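Local coordinates for protein CofB (Escherichia coli, PDB 5AX6) that serves as the minor pilin of the CFA/III type IVb pilus of enterotoxigenic E. coli, forms a homotrimer and probably takes part in pilus assembly, at residues I123-F128 with D143-F148; I180-R185 with R194-S199. All blocks are in the same frame, centred on the assembly; numbering follows the deposited sequence.

Interaction 1: residues I123-F128 with D143-F148; sequences IDRIDF and DFILTF
Ile126 lays its CG1 branch beside the Phe144 ring, its side chain running alongside the ring in the same direction, with CG1 of Ile126 3.7 Å from CD1 of Phe144. Ile123 adds its CG2 near the edge of the same ring, while CG1 of Ile123 lies 3.9 Å from CD1 of Leu146. These four form the apolar face of an antiparallel hairpin. On the other face Arg125 grips Asp127 side-on: NE meets the syn lone pair of OD1 at 2.9 Å and NH2 of Arg125 reaches OD2 at 3.1 Å, which fixes how the carboxylate is turned. NH1 of Arg125 also bonds the carbonyl O of Ala190, and NH2 that of Ser68. A water bridges OD2 of Asp127 and OD2 of Asp143, spanning two carboxylates that would otherwise tend to repel; OD2 of Asp143 also forms a salt bridge with Arg141, and OD1 a hydrogen bond with the Ser226 hydroxyl. Two residues, Asp124 and Arg125, stand opposite the single Ile145, a classic beta bulge: Asp124 N binds Ile145 O at 2.8 Å, and Ile145 N binds Arg125 O at 2.9 Å. Helix 4-25 packs on the apolar face through Leu14 and Ile18, with strand 75-76 flanking 123-128 and strand 220-227 flanking 143-148.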
loop_
_atom_site.group_PDB
_atom_site.type_symbol
_atom_site.label_atom_id
_atom_site.label_comp_id
_atom_site.label_asym_id
_atom_site.label_seq_id
_atom_site.Cartn_x
_atom_site.Cartn_y
_atom_site.Cartn_z
ATOM N N ILE A 123 -4.508 35.285 25.842
ATOM C CA ILE A 123 -3.614 34.550 26.740
ATOM C C ILE A 123 -2.731 35.517 27.513
ATOM O O ILE A 123 -1.978 36.289 26.925
ATOM C CB ILE A 123 -2.730 33.551 25.979
ATOM C CG1 ILE A 123 -3.606 32.546 25.234
ATOM C CG2 ILE A 123 -1.779 32.833 26.956
ATOM C CD1 ILE A 123 -2.866 31.724 24.186
ATOM N N ASP A 124 -2.821 35.471 28.840
ATOM C CA ASP A 124 -2.105 36.417 29.684
ATOM C C ASP A 124 -0.829 35.813 30.276
ATOM O O ASP A 124 0.110 36.516 30.642
ATOM C CB ASP A 124 -3.021 36.899 30.817
ATOM C CG ASP A 124 -2.473 38.122 31.522
ATOM O OD1 ASP A 124 -2.066 39.080 30.823
ATOM O OD2 ASP A 124 -2.440 38.126 32.770
ATOM N N ARG A 125 -0.801 34.491 30.355
ATOM C CA ARG A 125 0.228 33.821 31.117
ATOM C C ARG A 125 0.161 32.329 30.851
ATOM O O ARG A 125 -0.916 31.784 30.586
ATOM C CB ARG A 125 0.034 34.129 32.606
ATOM C CG ARG A 125 0.667 33.159 33.556
ATOM C CD ARG A 125 0.379 33.589 34.987
ATOM N NE ARG A 125 0.564 32.480 35.915
ATOM C CZ ARG A 125 0.453 32.592 37.229
ATOM N NH1 ARG A 125 0.174 33.774 37.769
ATOM N NH2 ARG A 125 0.638 31.527 37.998
ATOM N N ILE A 126 1.325 31.692 30.890
ATOM C CA ILE A 126 1.451 30.259 30.661
ATOM C C ILE A 126 2.236 29.643 31.798
ATOM O O ILE A 126 3.267 30.186 32.211
ATOM C CB ILE A 126 2.145 29.957 29.321
ATOM C CG1 ILE A 126 1.323 30.537 28.166
ATOM C CG2 ILE A 126 2.354 28.451 29.140
ATOM C CD1 ILE A 126 2.073 30.546 26.825
ATOM N N ASP A 127 1.733 28.526 32.326
ATOM C CA ASP A 127 2.404 27.801 33.400
ATOM C C ASP A 127 2.824 26.422 32.899
ATOM O O ASP A 127 1.959 25.629 32.549
ATOM C CB ASP A 127 1.482 27.619 34.631
ATOM C CG ASP A 127 1.124 28.938 35.326
ATOM O OD1 ASP A 127 1.520 30.014 34.833
ATOM O OD2 ASP A 127 0.417 28.891 36.368
ATOM N N PHE A 128 4.129 26.149 32.876
ATOM C CA PHE A 128 4.662 24.820 32.559
ATOM C C PHE A 128 4.809 24.045 33.863
ATOM O O PHE A 128 5.771 24.264 34.607
ATOM C CB PHE A 128 6.031 24.894 31.870
ATOM C CG PHE A 128 5.999 25.426 30.460
ATOM C CD1 PHE A 128 4.864 25.323 29.677
ATOM C CD2 PHE A 128 7.135 26.007 29.915
ATOM C CE1 PHE A 128 4.855 25.814 28.367
ATOM C CE2 PHE A 128 7.132 26.496 28.613
ATOM C CZ PHE A 128 5.992 26.400 27.846
ATOM N N ASP A 143 -0.711 24.989 31.550
ATOM C CA ASP A 143 -1.861 25.823 31.881
ATOM C C ASP A 143 -1.793 27.151 31.140
ATOM O O ASP A 143 -0.748 27.787 31.119
ATOM C CB ASP A 143 -1.921 26.100 33.390
ATOM C CG ASP A 143 -2.273 24.866 34.211
ATOM O OD1 ASP A 143 -2.841 23.898 33.649
ATOM O OD2 ASP A 143 -1.997 24.884 35.433
ATOM N N PHE A 144 -2.921 27.568 30.572
ATOM C CA PHE A 144 -3.045 28.855 29.901
ATOM C C PHE A 144 -4.064 29.704 30.649
ATOM O O PHE A 144 -5.218 29.302 30.789
ATOM C CB PHE A 144 -3.489 28.672 28.442
ATOM C CG PHE A 144 -2.511 27.906 27.602
ATOM C CD1 PHE A 144 -1.551 28.572 26.844
ATOM C CD2 PHE A 144 -2.551 26.519 27.568
ATOM C CE1 PHE A 144 -0.634 27.864 26.069
ATOM C CE2 PHE A 144 -1.658 25.805 26.793
ATOM C CZ PHE A 144 -0.693 26.477 26.038
ATOM N N ILE A 145 -3.634 30.857 31.146
ATOM C CA ILE A 145 -4.541 31.770 31.835
ATOM C C ILE A 145 -5.016 32.783 30.814
ATOM O O ILE A 145 -4.210 33.507 30.226
ATOM C CB ILE A 145 -3.870 32.481 33.035
ATOM C CG1 ILE A 145 -3.648 31.493 34.189
ATOM C CG2 ILE A 145 -4.721 33.646 33.529
ATOM C CD1 ILE A 145 -2.565 30.472 33.916
ATOM N N LEU A 146 -6.321 32.785 30.573
ATOM C CA LEU A 146 -6.930 33.690 29.605
ATOM C C LEU A 146 -7.621 34.823 30.334
ATOM O O LEU A 146 -8.468 34.578 31.188
ATOM C CB LEU A 146 -7.937 32.950 28.726
ATOM C CG LEU A 146 -7.387 32.178 27.524
ATOM C CD1 LEU A 146 -6.185 31.365 27.933
ATOM C CD2 LEU A 146 -8.480 31.289 26.933
ATOM N N THR A 147 -7.248 36.057 30.008
ATOM C CA THR A 147 -7.851 37.211 30.656
ATOM C C THR A 147 -9.073 37.703 29.875
ATOM O O THR A 147 -9.061 37.769 28.640
ATOM C CB THR A 147 -6.832 38.347 30.823
ATOM O OG1 THR A 147 -7.451 39.443 31.502
ATOM C CG2 THR A 147 -6.305 38.808 29.463
ATOM N N PHE A 148 -10.135 38.002 30.620
ATOM C CA PHE A 148 -11.354 38.611 30.101
ATOM C C PHE A 148 -11.244 40.125 30.163
ATOM O O PHE A 148 -11.028 40.684 31.239
ATOM C CB PHE A 148 -12.572 38.193 30.925
ATOM C CG PHE A 148 -13.226 36.920 30.483
ATOM C CD1 PHE A 148 -13.852 36.834 29.254
ATOM C CD2 PHE A 148 -13.288 35.826 31.340
ATOM C CE1 PHE A 148 -14.487 35.661 28.865
ATOM C CE2 PHE A 148 -13.924 34.655 30.961
ATOM C CZ PHE A 148 -14.521 34.572 29.719
HETATM O O HOH W 1 -1.578 27.036 37.013
#

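Interaction 2: residues I180-R185 with R194-S199; sequences IYVVER and RLTTIS
With chi1 of Glu184 at 63° and of Arg194 at 65°, each CG sits between its backbone N and carbonyl carbon, and the two side chains, paired on one face of the hairpin, cross so that CG of Glu184 lies over a face of the Arg194 guanidinium. NH2 of Arg194 reaches OE2 of Glu184 at 2.9 Å in a bent salt bridge, tilted 32° from the guanidinium plane, and also bonds Asn186. OE1 of Glu184 accepts a hydrogen bond from OG1 of Thr196, 2.8 Å away. Both oxygens use their anti lone pairs here. OE1 accepts a second bond from a water that in turn accepts from Thr197 N, so three bonds pin the carboxylate. Backbone pairing joins Glu184 to Arg194 in both directions, and Thr196 N binds Val182 O at 3.0 Å. Away from the salt bridge, CD2 of Leu195 touches CD1 of Tyr181 at 3.8 Å and CG1 of Val183 at 4.0 Å. The Tyr181 hydroxyl bonds Asn64 of its own chain and Gln48 of a second subunit, bringing the hairpin to the trimer interface. Strand 220-227 runs antiparallel along 180-185, and strand 201-202 packs against Leu195 through Pro202.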
loop_
_atom_site.group_PDB
_atom_site.type_symbol
_atom_site.label_atom_id
_atom_site.label_comp_id
_atom_site.label_asym_id
_atom_site.label_seq_id
_atom_site.Cartn_x
_atom_site.Cartn_y
_atom_site.Cartn_z
ATOM N N ILE A 180 -10.989 23.131 33.212
ATOM C CA ILE A 180 -11.133 24.563 33.039
ATOM C C ILE A 180 -11.506 25.150 34.384
ATOM O O ILE A 180 -12.500 24.744 34.970
ATOM C CB ILE A 180 -12.221 24.899 32.011
ATOM C CG1 ILE A 180 -11.840 24.333 30.637
ATOM C CG2 ILE A 180 -12.458 26.398 31.965
ATOM C CD1 ILE A 180 -12.955 24.414 29.615
ATOM N N TYR A 181 -10.701 26.086 34.875
ATOM C CA TYR A 181 -10.958 26.711 36.165
ATOM C C TYR A 181 -11.234 28.186 35.985
ATOM O O TYR A 181 -10.702 28.824 35.074
ATOM C CB TYR A 181 -9.770 26.529 37.118
ATOM C CG TYR A 181 -9.715 25.201 37.818
ATOM C CD1 TYR A 181 -9.960 25.106 39.181
ATOM C CD2 TYR A 181 -9.429 24.036 37.122
ATOM C CE1 TYR A 181 -9.906 23.884 39.834
ATOM C CE2 TYR A 181 -9.369 22.813 37.758
ATOM C CZ TYR A 181 -9.607 22.743 39.117
ATOM O OH TYR A 181 -9.553 21.524 39.752
ATOM N N VAL A 182 -12.058 28.734 36.871
ATOM C CA VAL A 182 -12.237 30.175 36.940
ATOM C C VAL A 182 -11.121 30.762 37.800
ATOM O O VAL A 182 -10.838 30.257 38.895
ATOM C CB VAL A 182 -13.613 30.547 37.527
ATOM C CG1 VAL A 182 -13.722 32.047 37.720
ATOM C CG2 VAL A 182 -14.723 30.033 36.629
ATOM N N VAL A 183 -10.471 31.811 37.306
ATOM C CA VAL A 183 -9.445 32.473 38.093
ATOM C C VAL A 183 -9.766 33.953 38.233
ATOM O O VAL A 183 -10.585 34.489 37.495
ATOM C CB VAL A 183 -8.038 32.269 37.481
ATOM C CG1 VAL A 183 -7.667 30.780 37.535
ATOM C CG2 VAL A 183 -7.970 32.796 36.042
ATOM N N GLU A 184 -9.132 34.599 39.202
ATOM C CA GLU A 184 -9.418 35.988 39.485
ATOM C C GLU A 184 -8.170 36.710 39.953
ATOM O O GLU A 184 -7.222 36.099 40.459
ATOM C CB GLU A 184 -10.522 36.106 40.550
ATOM C CG GLU A 184 -10.124 35.505 41.889
ATOM C CD GLU A 184 -11.232 35.554 42.935
ATOM O OE1 GLU A 184 -12.234 34.815 42.800
ATOM O OE2 GLU A 184 -11.091 36.331 43.903
ATOM N N ARG A 185 -8.172 38.022 39.781
ATOM C CA ARG A 185 -7.145 38.844 40.387
ATOM C C ARG A 185 -7.774 40.160 40.805
ATOM O O ARG A 185 -8.819 40.557 40.276
ATOM C CB ARG A 185 -5.975 39.070 39.436
ATOM C CG ARG A 185 -6.346 39.726 38.135
ATOM C CD ARG A 185 -5.153 39.760 37.203
ATOM N NE ARG A 185 -5.484 40.337 35.908
ATOM C CZ ARG A 185 -4.631 40.444 34.898
ATOM N NH1 ARG A 185 -3.383 39.998 35.025
ATOM N NH2 ARG A 185 -5.028 40.983 33.754
ATOM N N ARG A 194 -5.275 33.994 40.865
ATOM C CA ARG A 194 -5.460 32.902 41.814
ATOM C C ARG A 194 -6.754 32.170 41.487
ATOM O O ARG A 194 -7.629 32.719 40.820
ATOM C CB ARG A 194 -5.504 33.422 43.256
ATOM C CG ARG A 194 -6.711 34.320 43.502
ATOM C CD ARG A 194 -6.936 34.656 44.982
ATOM N NE ARG A 194 -8.009 35.642 45.093
ATOM C CZ ARG A 194 -7.825 36.953 44.965
ATOM N NH1 ARG A 194 -6.604 37.442 44.762
ATOM N NH2 ARG A 194 -8.863 37.776 45.050
ATOM N N LEU A 195 -6.875 30.932 41.945
ATOM C CA LEU A 195 -8.107 30.182 41.732
ATOM C C LEU A 195 -9.279 30.868 42.431
ATOM O O LEU A 195 -9.188 31.251 43.593
ATOM C CB LEU A 195 -7.959 28.745 42.232
ATOM C CG LEU A 195 -6.907 27.904 41.514
ATOM C CD1 LEU A 195 -6.741 26.565 42.214
ATOM C CD2 LEU A 195 -7.322 27.697 40.060
ATOM N N THR A 196 -10.368 31.049 41.705
ATOM C CA THR A 196 -11.608 31.488 42.324
ATOM C C THR A 196 -12.112 30.349 43.203
ATOM O O THR A 196 -12.011 29.185 42.816
ATOM C CB THR A 196 -12.651 31.870 41.262
ATOM O OG1 THR A 196 -12.204 33.043 40.569
ATOM C CG2 THR A 196 -14.017 32.140 41.906
ATOM N N THR A 197 -12.614 30.665 44.397
ATOM C CA THR A 197 -13.103 29.616 45.295
ATOM C C THR A 197 -14.527 29.878 45.780
ATOM O O THR A 197 -14.964 31.025 45.880
ATOM C CB THR A 197 -12.217 29.450 46.557
ATOM O OG1 THR A 197 -12.140 30.701 47.249
ATOM C CG2 THR A 197 -10.802 28.958 46.202
ATOM N N ILE A 198 -15.225 28.788 46.071
ATOM C CA ILE A 198 -16.550 28.803 46.678
ATOM C C ILE A 198 -16.452 28.012 47.978
ATOM O O ILE A 198 -16.289 26.791 47.949
ATOM C CB ILE A 198 -17.619 28.170 45.765
ATOM C CG1 ILE A 198 -17.694 28.896 44.419
ATOM C CG2 ILE A 198 -18.974 28.153 46.458
ATOM C CD1 ILE A 198 -18.020 30.358 44.533
ATOM N N SER A 199 -16.526 28.702 49.110
ATOM C CA SER A 199 -16.313 28.052 50.403
ATOM C C SER A 199 -14.979 27.315 50.426
ATOM O O SER A 199 -14.890 26.182 50.902
ATOM C CB SER A 199 -17.454 27.089 50.720
ATOM O OG SER A 199 -18.650 27.801 50.975
HETATM O O HOH W 2 -12.699 33.438 45.106
#

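Following the chain from helix 4-25, interaction 1 comes first, closing the hairpin between strands 121-130 and 139-148; helix 161-171 then intervenes before interaction 2 closes the shorter hairpin of 179-185 and 194-198. The two are in series, neither nested nor crossed, with centres about 13 Å apart. Strand 220-227, arriving later, lies between 139-148 and 179-185 and joins both hairpins into one antiparallel sheet of the pilin domain. They also touch directly: NH1 of Arg185 forms a salt bridge with OD2 of Asp124 at 3.1 Å, and CG2 of Ile145 packs on CG2 of Val183. Trp193 bridges them as well, donating to Asp124 and packing on Ile145, Val183 and Arg185.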